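Local coordinates for protein bifunctional cytochrome P450/NADPH--P450 reductase (Deinococcus aerius, PDB 7F3H) that probably works as a self-sufficient cytochrome P450, using haem and electrons from a fused NADPH-dependent reductase to hydroxylate organic substrates, at residues 7-12 with 41-46; 53-58 with 358-363; 115-120 with 307-312. One frame throughout, in Å; residues are numbered along the deposited sequence.

Contact 1. Residues 7-12 with 41-46; sequences PIPSPP and EGLFQL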
# COMPACT_ATOMS: atom_id res chain seq x y z
N PRO A 7 -24.14 24.06 3.12
CA PRO A 7 -23.42 23.67 1.90
C PRO A 7 -22.01 23.20 2.24
O PRO A 7 -21.35 23.75 3.13
CB PRO A 7 -23.39 24.95 1.06
CG PRO A 7 -23.52 26.07 2.07
CD PRO A 7 -24.38 25.52 3.19
N ILE A 8 -21.58 22.12 1.59
CA ILE A 8 -20.21 21.65 1.79
C ILE A 8 -19.25 22.74 1.33
O ILE A 8 -19.41 23.28 0.22
CB ILE A 8 -19.98 20.34 1.02
CG1 ILE A 8 -20.88 19.23 1.58
CG2 ILE A 8 -18.52 19.94 1.06
CD1 ILE A 8 -20.89 17.97 0.78
N PRO A 9 -18.27 23.12 2.14
CA PRO A 9 -17.36 24.19 1.71
C PRO A 9 -16.69 23.85 0.38
O PRO A 9 -16.42 22.68 0.07
CB PRO A 9 -16.33 24.28 2.85
CG PRO A 9 -17.06 23.68 4.06
CD PRO A 9 -17.96 22.62 3.49
N SER A 10 -16.44 24.90 -0.41
CA SER A 10 -15.81 24.78 -1.71
C SER A 10 -14.90 25.98 -1.99
O SER A 10 -15.28 27.12 -1.71
CB SER A 10 -16.88 24.63 -2.80
OG SER A 10 -16.31 24.05 -3.96
N PRO A 11 -13.69 25.76 -2.51
CA PRO A 11 -12.76 26.88 -2.78
C PRO A 11 -13.28 27.73 -3.93
O PRO A 11 -14.07 27.26 -4.76
CB PRO A 11 -11.46 26.17 -3.19
CG PRO A 11 -11.64 24.77 -2.78
CD PRO A 11 -13.08 24.47 -2.90
N PRO A 12 -12.85 28.99 -4.01
CA PRO A 12 -13.51 29.94 -4.94
C PRO A 12 -13.42 29.64 -6.46
O PRO A 12 -14.22 30.25 -7.19
CB PRO A 12 -12.85 31.28 -4.58
CG PRO A 12 -11.58 30.91 -3.88
CD PRO A 12 -11.85 29.64 -3.16
N GLU A 41 -13.61 23.25 8.50
CA GLU A 41 -14.82 22.43 8.65
C GLU A 41 -14.57 20.95 8.44
O GLU A 41 -15.48 20.15 8.69
CB GLU A 41 -15.92 22.86 7.70
CG GLU A 41 -16.49 24.21 7.99
CD GLU A 41 -15.77 25.27 7.19
OE1 GLU A 41 -14.56 25.09 6.93
OE2 GLU A 41 -16.39 26.30 6.83
N GLY A 42 -13.45 20.57 7.84
CA GLY A 42 -13.10 19.17 7.77
C GLY A 42 -13.59 18.43 6.53
O GLY A 42 -13.32 17.22 6.42
N LEU A 43 -14.28 19.11 5.60
CA LEU A 43 -14.55 18.48 4.31
C LEU A 43 -14.74 19.60 3.29
O LEU A 43 -15.15 20.71 3.64
CB LEU A 43 -15.82 17.56 4.31
CG LEU A 43 -17.28 18.04 4.17
CD1 LEU A 43 -18.32 16.91 3.89
CD2 LEU A 43 -17.77 19.00 5.22
N PHE A 44 -14.47 19.31 2.02
CA PHE A 44 -14.71 20.31 0.97
C PHE A 44 -15.13 19.62 -0.32
O PHE A 44 -15.07 18.40 -0.45
CB PHE A 44 -13.51 21.24 0.73
CG PHE A 44 -12.26 20.53 0.26
CD1 PHE A 44 -12.14 20.08 -1.05
CD2 PHE A 44 -11.19 20.33 1.12
CE1 PHE A 44 -11.01 19.44 -1.48
CE2 PHE A 44 -10.04 19.70 0.70
CZ PHE A 44 -9.95 19.24 -0.60
N GLN A 45 -15.52 20.45 -1.29
CA GLN A 45 -16.15 20.05 -2.55
C GLN A 45 -15.45 20.74 -3.73
O GLN A 45 -15.15 21.93 -3.65
CB GLN A 45 -17.61 20.48 -2.49
CG GLN A 45 -18.59 19.75 -3.31
CD GLN A 45 -19.94 20.46 -3.25
OE1 GLN A 45 -20.08 21.48 -2.56
NE2 GLN A 45 -20.92 19.95 -3.98
N LEU A 46 -15.19 19.99 -4.81
CA LEU A 46 -14.65 20.47 -6.08
C LEU A 46 -15.52 20.07 -7.26
O LEU A 46 -16.19 19.04 -7.20
CB LEU A 46 -13.21 19.93 -6.26
CG LEU A 46 -12.07 20.31 -5.31
CD1 LEU A 46 -10.78 19.75 -5.85
CD2 LEU A 46 -11.94 21.83 -5.13

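Contact 2. Residues 53-58 with 358-363; sequences LIQAYD and ALLIPA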
# COMPACT_ATOMS: atom_id res chain seq x y z
N LEU A 53 -16.39 16.15 -6.68
CA LEU A 53 -15.40 15.47 -5.84
C LEU A 53 -15.50 16.02 -4.42
O LEU A 53 -15.53 17.24 -4.22
CB LEU A 53 -13.97 15.64 -6.38
CG LEU A 53 -12.80 14.85 -5.73
CD1 LEU A 53 -12.96 13.33 -5.87
CD2 LEU A 53 -11.45 15.25 -6.34
N ILE A 54 -15.65 15.13 -3.43
CA ILE A 54 -15.75 15.51 -2.03
C ILE A 54 -14.58 14.89 -1.28
O ILE A 54 -14.27 13.71 -1.47
CB ILE A 54 -17.09 15.09 -1.42
CG1 ILE A 54 -18.22 15.64 -2.29
CG2 ILE A 54 -17.22 15.56 0.03
CD1 ILE A 54 -19.59 15.33 -1.78
N GLN A 55 -13.91 15.71 -0.44
CA GLN A 55 -12.77 15.29 0.38
C GLN A 55 -13.08 15.45 1.87
O GLN A 55 -13.53 16.52 2.30
CB GLN A 55 -11.52 16.09 0.02
CG GLN A 55 -11.01 15.86 -1.41
CD GLN A 55 -10.24 14.57 -1.56
OE1 GLN A 55 -9.84 13.94 -0.57
NE2 GLN A 55 -9.99 14.19 -2.79
N ALA A 56 -12.84 14.39 2.66
CA ALA A 56 -13.13 14.40 4.10
C ALA A 56 -11.92 14.04 4.93
O ALA A 56 -11.24 13.06 4.65
CB ALA A 56 -14.23 13.44 4.45
N TYR A 57 -11.71 14.80 6.02
CA TYR A 57 -10.54 14.67 6.89
C TYR A 57 -10.80 15.02 8.36
O TYR A 57 -9.92 14.79 9.20
CB TYR A 57 -9.39 15.50 6.28
CG TYR A 57 -9.79 16.92 5.91
CD1 TYR A 57 -10.42 17.17 4.68
CD2 TYR A 57 -9.51 18.00 6.74
CE1 TYR A 57 -10.81 18.43 4.33
CE2 TYR A 57 -9.89 19.28 6.38
CZ TYR A 57 -10.54 19.48 5.17
OH TYR A 57 -10.92 20.74 4.79
N ASP A 58 -11.97 15.59 8.69
CA ASP A 58 -12.36 15.77 10.10
C ASP A 58 -12.53 14.41 10.77
O ASP A 58 -13.28 13.56 10.24
CB ASP A 58 -13.67 16.55 10.22
CG ASP A 58 -14.06 16.83 11.67
OD1 ASP A 58 -13.48 17.76 12.24
OD2 ASP A 58 -14.95 16.16 12.24
N ALA A 358 -14.16 10.89 -0.62
CA ALA A 358 -12.79 10.45 -0.43
C ALA A 358 -12.32 10.76 0.99
O ALA A 358 -12.53 11.87 1.49
CB ALA A 358 -11.88 11.10 -1.48
N LEU A 359 -11.68 9.78 1.64
CA LEU A 359 -10.97 10.05 2.89
C LEU A 359 -9.61 10.66 2.58
O LEU A 359 -8.72 9.98 2.05
CB LEU A 359 -10.81 8.78 3.72
CG LEU A 359 -12.00 7.83 3.90
CD1 LEU A 359 -11.60 6.71 4.81
CD2 LEU A 359 -13.15 8.57 4.51
N LEU A 360 -9.40 11.91 2.98
CA LEU A 360 -8.13 12.60 2.70
C LEU A 360 -7.11 12.23 3.78
O LEU A 360 -6.83 12.98 4.72
CB LEU A 360 -8.38 14.10 2.59
CG LEU A 360 -7.21 14.96 2.14
CD1 LEU A 360 -6.66 14.54 0.76
CD2 LEU A 360 -7.64 16.43 2.16
N ILE A 361 -6.51 11.04 3.58
CA ILE A 361 -5.70 10.41 4.64
C ILE A 361 -4.59 11.32 5.16
O ILE A 361 -4.42 11.41 6.38
CB ILE A 361 -5.16 9.06 4.14
CG1 ILE A 361 -6.27 8.07 3.77
CG2 ILE A 361 -4.23 8.42 5.18
CD1 ILE A 361 -7.18 7.62 4.97
N PRO A 362 -3.78 11.99 4.33
CA PRO A 362 -2.76 12.87 4.90
C PRO A 362 -3.34 13.94 5.80
O PRO A 362 -2.76 14.23 6.86
CB PRO A 362 -2.09 13.48 3.67
CG PRO A 362 -2.42 12.59 2.58
CD PRO A 362 -3.72 11.96 2.86
N ALA A 363 -4.46 14.55 5.42
CA ALA A 363 -5.04 15.58 6.26
C ALA A 363 -5.61 14.97 7.54
O ALA A 363 -5.52 15.57 8.62
CB ALA A 363 -6.10 16.35 5.49

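Contact 3. Residues 115-120 with 307-312; sequences AMKGYF and PTYDTV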
# COMPACT_ATOMS: atom_id res chain seq x y z
N ALA A 115 -0.33 -16.80 11.18
CA ALA A 115 0.10 -17.41 9.91
C ALA A 115 1.46 -16.89 9.41
O ALA A 115 2.08 -17.53 8.55
CB ALA A 115 -0.96 -17.18 8.83
N MET A 116 1.97 -15.79 9.98
CA MET A 116 3.11 -15.11 9.39
C MET A 116 4.39 -15.92 9.52
O MET A 116 5.24 -15.89 8.62
CB MET A 116 3.25 -13.73 10.04
CG MET A 116 2.17 -12.75 9.57
SD MET A 116 2.23 -12.28 7.82
CE MET A 116 0.66 -12.87 7.16
N LYS A 117 4.53 -16.66 10.62
CA LYS A 117 5.69 -17.54 10.78
C LYS A 117 5.85 -18.45 9.57
O LYS A 117 6.97 -18.62 9.05
CB LYS A 117 5.56 -18.36 12.07
CG LYS A 117 6.91 -18.83 12.59
CD LYS A 117 6.83 -20.02 13.55
CE LYS A 117 8.15 -20.79 13.52
NZ LYS A 117 8.36 -21.53 14.79
N GLY A 118 4.73 -18.96 9.03
CA GLY A 118 4.79 -19.83 7.87
C GLY A 118 5.46 -19.20 6.65
O GLY A 118 5.86 -19.93 5.73
N TYR A 119 5.48 -17.87 6.58
CA TYR A 119 6.02 -17.13 5.46
C TYR A 119 7.42 -16.59 5.71
O TYR A 119 8.08 -16.16 4.76
CB TYR A 119 5.09 -15.96 5.11
CG TYR A 119 3.65 -16.36 4.82
CD1 TYR A 119 3.37 -17.38 3.94
CD2 TYR A 119 2.60 -15.73 5.44
CE1 TYR A 119 2.07 -17.75 3.66
CE2 TYR A 119 1.29 -16.09 5.17
CZ TYR A 119 1.02 -17.10 4.29
OH TYR A 119 -0.30 -17.45 4.01
N PHE A 120 7.91 -16.67 6.95
CA PHE A 120 9.13 -15.96 7.32
C PHE A 120 10.32 -16.35 6.45
O PHE A 120 11.01 -15.48 5.90
CB PHE A 120 9.48 -16.25 8.78
CG PHE A 120 10.75 -15.61 9.21
CD1 PHE A 120 10.79 -14.24 9.45
CD2 PHE A 120 11.90 -16.35 9.36
CE1 PHE A 120 11.96 -13.62 9.85
CE2 PHE A 120 13.09 -15.73 9.75
CZ PHE A 120 13.12 -14.36 9.99
N PRO A 307 18.11 -13.52 11.78
CA PRO A 307 16.91 -13.48 12.62
C PRO A 307 15.99 -14.66 12.32
O PRO A 307 16.10 -15.34 11.30
CB PRO A 307 16.25 -12.15 12.24
CG PRO A 307 16.74 -11.84 10.84
CD PRO A 307 18.13 -12.46 10.75
N THR A 308 15.13 -14.94 13.31
CA THR A 308 13.93 -15.76 13.17
C THR A 308 12.70 -14.85 13.18
O THR A 308 12.81 -13.63 13.34
CB THR A 308 13.77 -16.77 14.31
OG1 THR A 308 13.51 -16.05 15.51
CG2 THR A 308 15.00 -17.68 14.46
N TYR A 309 11.53 -15.46 12.96
CA TYR A 309 10.28 -14.74 13.14
C TYR A 309 10.15 -14.21 14.57
O TYR A 309 9.58 -13.13 14.79
CB TYR A 309 9.10 -15.63 12.77
CG TYR A 309 7.75 -15.07 13.11
CD1 TYR A 309 7.16 -14.07 12.33
CD2 TYR A 309 7.03 -15.54 14.21
CE1 TYR A 309 5.90 -13.55 12.64
CE2 TYR A 309 5.77 -15.03 14.52
CZ TYR A 309 5.21 -14.04 13.73
OH TYR A 309 3.98 -13.54 14.05
N ASP A 310 10.67 -14.96 15.54
CA ASP A 310 10.68 -14.49 16.92
C ASP A 310 11.46 -13.19 17.03
O ASP A 310 11.05 -12.26 17.75
CB ASP A 310 11.28 -15.54 17.85
CG ASP A 310 10.82 -15.37 19.29
OD1 ASP A 310 9.58 -15.39 19.49
OD2 ASP A 310 11.68 -15.17 20.20
N THR A 311 12.61 -13.11 16.37
CA THR A 311 13.35 -11.86 16.39
C THR A 311 12.46 -10.71 15.97
O THR A 311 12.36 -9.69 16.67
CB THR A 311 14.58 -11.94 15.50
OG1 THR A 311 15.28 -13.15 15.79
CG2 THR A 311 15.49 -10.73 15.77
N VAL A 312 11.76 -10.88 14.84
CA VAL A 312 10.91 -9.81 14.33
C VAL A 312 9.87 -9.43 15.36
O VAL A 312 9.60 -8.23 15.58
CB VAL A 312 10.25 -10.24 13.00
CG1 VAL A 312 9.27 -9.15 12.55
CG2 VAL A 312 11.32 -10.49 11.93

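Contact 1. Residues 7-12 with 41-46
Ile8 and Pro9 seat the N-terminal loop on Leu43 and the strand backbone beyond it, and here the packing is tight. One branch of Ile8 does most of the touching: with chi1 at -64°, CG2 stands anti to the backbone N and packs against the Leu43 side chain, 3.8 Å from Leu43 CG, and against Phe44 C and Gln45 CB, each at 3.7 Å. The Pro9 ring lies across Leu43, its CD 3.4 Å from Leu43 O, while its CG meets the side chain of Glu41. Pro9 O receives a weak bond from Gln45 N, 2.8 Å long and bent to 128° at the hydrogen, and Phe44 CA approaches that same oxygen at 3.1 Å. Pro11 CD sits 3.6 Å from Leu46 CD2, the two side chains crossing at about a right angle; Leu35 of helix 28-38 continues this buried flank, touching Pro11, Phe44 and Leu46.

The looser side holds the exposed Ser10. Its OG donates to Gln45 O, but the modelled separation of 2.4 Å is too short to be taken literally.

Strand 43-48 is an outermost strand of its sheet within the chain, and residues 8-11 run at 67° to the end-to-end direction of 41-46. Pro9 and Pro11 have no N-H to offer, so pairing as a regular strand would be hindered; apolar packing and a few isolated polar links join the two instead.

Contact 2. Residues 53-58 with 358-363
Ala56 is held at both its N and its O by residues 358-360: its N donates to Ala358 O at 2.8 Å, and its O accepts from Leu360 N at 2.7 Å. With Ala358 N bonded to Ile54 O at 2.9 Å, these links set a parallel register of Gln55 with Ala358 and Ala56 with Leu359. The bond into Ala56 O is straight at the hydrogen, 168°, although the donor is tilted from the carbonyl plane.

Past the strand end, Tyr57 takes over. Its CB packs 3.5 Å from Ala363 CB, in the first turn of helix 361-365. With chi1 at 49°, CG lies between the backbone N and the carbonyl carbon and stays by the same methyl. The ring then divides its neighbours: CD2 remains 4.0 Å from Ala363 CB, while CD1 meets Leu360 CD2 at 3.8 Å, the leucine running alongside the tyrosine in the same direction. At the tip, OH is hydrogen-bonded to Ile39 O, which ties down the far end of the ring.

Leu360 is the centre of an inverse gamma turn and the N-cap of the helix, so the chain turns from strand into helix beside Tyr57. Gln55 and Leu360 rest on Phe32 of helix 28-38, whereas Ala56 and Leu359 point to the other face of the sheet, against Leu65 of helix 59-65, with the Leu359 side chain about 7 Å from the haem. Strand 43-48 flanks 51-56 on its other edge.

Contact 3. Residues 115-120 with 307-312
Phe120 lays one face of its ring on the peptide joining Thr308 to Tyr309: Tyr309 N stands 3.4 Å above the plane, over the ring centre, and Thr308 C lies nearer the rim. The carbonyl of Pro307 comes instead to the edge, near the ring plane, with its O 3.4 Å from Phe120 CZ. Val312 CG2 closes on Phe120 CE1 obliquely, at 3.8 Å. The Tyr309 ring reaches back the other way, with Lys117, in helix 113-137, over one face. Lys117 N sits above the ring centre, and Lys117 CB makes a CH-pi contact, 4.2 Å from the centroid of the Tyr309 ring and 23° off its normal. Met116 CB approaches Tyr309 CE1 from an oblique direction, at 3.7 Å.

The two aromatics therefore interlock: Phe120 lies on the backbone at Tyr309, and the Tyr309 ring on the helix about Lys117, three residues before Phe120. Both have CG anti to the backbone N, chi1 177° in Phe120 and 171° in Tyr309, which extends each ring towards the opposing segment. Helix 113-137 probably corresponds to helix D of the P450 fold, and the short helix 309-313 precedes the longer 317-329. The start of 309-313 is closed by a capping box: Thr308 OG1 accepts from Thr311 N at 3.2 Å, and Thr308 N donates to Thr311 OG1 at 3.1 Å. The peptide beneath Phe120 thus belongs to the capped N-terminus of this helix.

Lys117 uses only the near part of its chain here; beyond CG it runs extended, its amino end well clear of the ring. Tyr309 OH is hydrogen-bonded to Gln113. Helix 408-425 supplies Thr413 against Met116, Leu417 against Phe120, and Leu420 and Leu421 against Pro307.

Contacts 1 and 2 are neighbours in one sheet, their centres 11 Å apart: strand 43-48 of contact 1 pairs antiparallel with strand 51-56 of contact 2, which pairs parallel with 356-359. Contact 3 lies on the opposite side of the chain's centre, with centres 46 Å from contact 1 and 36 Å from contact 2, and joins helix 113-137 to the start of 309-313 and the loop before it. Along the chain contact 1 closes first; both segments of contact 3 then fall between those of contact 2. Contacts 2 and 3 bring late segments back onto early ones, each with a side chain within about 8 Å of the haem; contact 1 is local to the N-terminal part.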